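Local coordinates for D-3-phosphoglycerate dehydrogenase-related protein (Vibrio cholerae, PDB 4S1V) that probably catalyses the NAD-dependent interconversion of a D-2-hydroxyacid, perhaps 3-phosphoglycerate, and its 2-oxoacid, as a member of the D-isomer-specific 2-hydroxyacid dehydrogenase family, at residues I299-Q302 with A303-N307. Numbering follows the deposited sequence.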
loop_
_atom_site.group_PDB
_atom_site.type_symbol
_atom_site.label_atom_id
_atom_site.label_comp_id
_atom_site.label_asym_id
_atom_site.label_seq_id
_atom_site.Cartn_x
_atom_site.Cartn_y
_atom_site.Cartn_z
ATOM N N ILE C 299 -39.019 8.929 7.176
ATOM C CA ILE C 299 -39.487 10.058 7.984
ATOM C C ILE C 299 -39.436 11.360 7.178
ATOM O O ILE C 299 -40.433 12.085 7.091
ATOM C CB ILE C 299 -38.676 10.172 9.300
ATOM C CG1 ILE C 299 -39.036 9.017 10.251
ATOM C CG2 ILE C 299 -38.889 11.522 9.974
ATOM C CD1 ILE C 299 -37.904 8.602 11.169
ATOM N N TYR C 300 -38.278 11.646 6.582
ATOM C CA TYR C 300 -38.093 12.865 5.792
ATOM C C TYR C 300 -39.148 13.032 4.713
ATOM O O TYR C 300 -39.762 14.091 4.580
ATOM C CB TYR C 300 -36.719 12.886 5.120
ATOM C CG TYR C 300 -35.593 13.311 6.015
ATOM C CD1 TYR C 300 -35.733 14.390 6.893
ATOM C CD2 TYR C 300 -34.376 12.658 5.967
ATOM C CE1 TYR C 300 -34.686 14.782 7.713
ATOM C CE2 TYR C 300 -33.322 13.046 6.778
ATOM C CZ TYR C 300 -33.480 14.101 7.647
ATOM O OH TYR C 300 -32.418 14.467 8.435
ATOM N N PHE C 301 -39.339 11.975 3.941
ATOM C CA PHE C 301 -40.184 12.064 2.779
ATOM C C PHE C 301 -41.670 11.908 3.109
ATOM O O PHE C 301 -42.497 12.521 2.446
ATOM C CB PHE C 301 -39.667 11.137 1.673
ATOM C CG PHE C 301 -38.326 11.570 1.130
ATOM C CD1 PHE C 301 -38.240 12.583 0.172
ATOM C CD2 PHE C 301 -37.148 11.015 1.615
ATOM C CE1 PHE C 301 -37.010 13.002 -0.316
ATOM C CE2 PHE C 301 -35.910 11.431 1.131
ATOM C CZ PHE C 301 -35.844 12.430 0.166
ATOM N N GLN C 302 -42.015 11.153 4.155
ATOM C CA GLN C 302 -43.424 11.085 4.562
ATOM C C GLN C 302 -43.930 12.473 4.929
ATOM O O GLN C 302 -45.024 12.857 4.530
ATOM C CB GLN C 302 -43.678 10.058 5.681
ATOM C CG GLN C 302 -43.170 10.443 7.069
ATOM C CD GLN C 302 -43.172 9.279 8.054
ATOM O OE1 GLN C 302 -43.016 8.112 7.670
ATOM N NE2 GLN C 302 -43.333 9.599 9.341
ATOM N N ALA C 303 -43.105 13.235 5.639
ATOM C CA ALA C 303 -43.474 14.574 6.092
ATOM C C ALA C 303 -43.419 15.592 4.948
ATOM O O ALA C 303 -44.323 16.420 4.807
ATOM C CB ALA C 303 -42.592 15.011 7.247
ATOM N N ALA C 304 -42.375 15.504 4.124
ATOM C CA ALA C 304 -42.247 16.360 2.944
ATOM C C ALA C 304 -43.393 16.129 1.957
ATOM O O ALA C 304 -43.963 17.090 1.437
ATOM C CB ALA C 304 -40.895 16.161 2.269
ATOM N N PHE C 305 -43.734 14.862 1.712
ATOM C CA PHE C 305 -44.830 14.532 0.790
ATOM C C PHE C 305 -46.199 14.870 1.374
ATOM O O PHE C 305 -47.146 15.154 0.634
ATOM C CB PHE C 305 -44.785 13.056 0.371
ATOM C CG PHE C 305 -43.531 12.662 -0.356
ATOM C CD1 PHE C 305 -42.681 13.624 -0.907
ATOM C CD2 PHE C 305 -43.207 11.318 -0.517
ATOM C CE1 PHE C 305 -41.531 13.253 -1.582
ATOM C CE2 PHE C 305 -42.062 10.941 -1.204
ATOM C CZ PHE C 305 -41.223 11.908 -1.732
ATOM N N GLU C 306 -46.291 14.828 2.703
ATOM C CA GLU C 306 -47.495 15.225 3.434
ATOM C C GLU C 306 -47.768 16.709 3.203
ATOM O O GLU C 306 -48.912 17.115 2.986
ATOM C CB GLU C 306 -47.330 14.925 4.937
ATOM C CG GLU C 306 -48.393 15.501 5.858
ATOM C CD GLU C 306 -47.916 15.657 7.297
ATOM O OE1 GLU C 306 -47.019 14.906 7.740
ATOM O OE2 GLU C 306 -48.437 16.551 7.996
ATOM N N ASN C 307 -46.710 17.516 3.237
ATOM C CA ASN C 307 -46.840 18.953 3.016
ATOM C C ASN C 307 -47.180 19.294 1.563
ATOM O O ASN C 307 -47.902 20.253 1.296
ATOM C CB ASN C 307 -45.585 19.680 3.489
ATOM C CG ASN C 307 -45.504 19.771 5.003
ATOM O OD1 ASN C 307 -46.528 19.786 5.693
ATOM N ND2 ASN C 307 -44.288 19.840 5.525
#
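One face of the Phe305 ring receives Phe301, one helical turn earlier. Phe301 CB sits over that face toward the rim, 4.0 Å from the ring centroid, in a CH-pi contact. Phe301 O lies over a face of the ring as well. The two rings meet obliquely, with planes at 49°, and their closest atoms are Phe301 CD1 and Phe305 CZ at 3.6 Å. Both phenylalanines place CG anti to the carbonyl carbon, which leans both rings back toward the N-terminal end of the helix. The Phe301 ring also meets Tyr297 edge-to-face and packs on Val14, Leu17 and Ile54.

This is i to i+4 packing within helix 294-312, the last helix modelled in the chain. The helix comes after the last strand of the seven-stranded parallel sheet and packs beside the N-terminal five-stranded parallel sheet, as in related two-domain dehydrogenases. Alpha-helical backbone bonds set the spacing of the side chains. Phe305 N donates to Phe301 O at 2.7 Å, and Ala304 N to Tyr300 O at 3.0 Å. The bond from Glu306 N to Gln302 O is more bent, with an N-H...O angle of 137°.

On the buried side, the Ala303 methyl touches Ile100, and the backbone O of Ala304 accepts a hydrogen bond from Ser75 OG. A chi1 of 72° sets Gln302 CG 3.1 Å from Ala303 N, and the rest of the chain extends outward on the exposed side. Glu306 OE2 forms a salt bridge with Lys310 NZ, one turn further on.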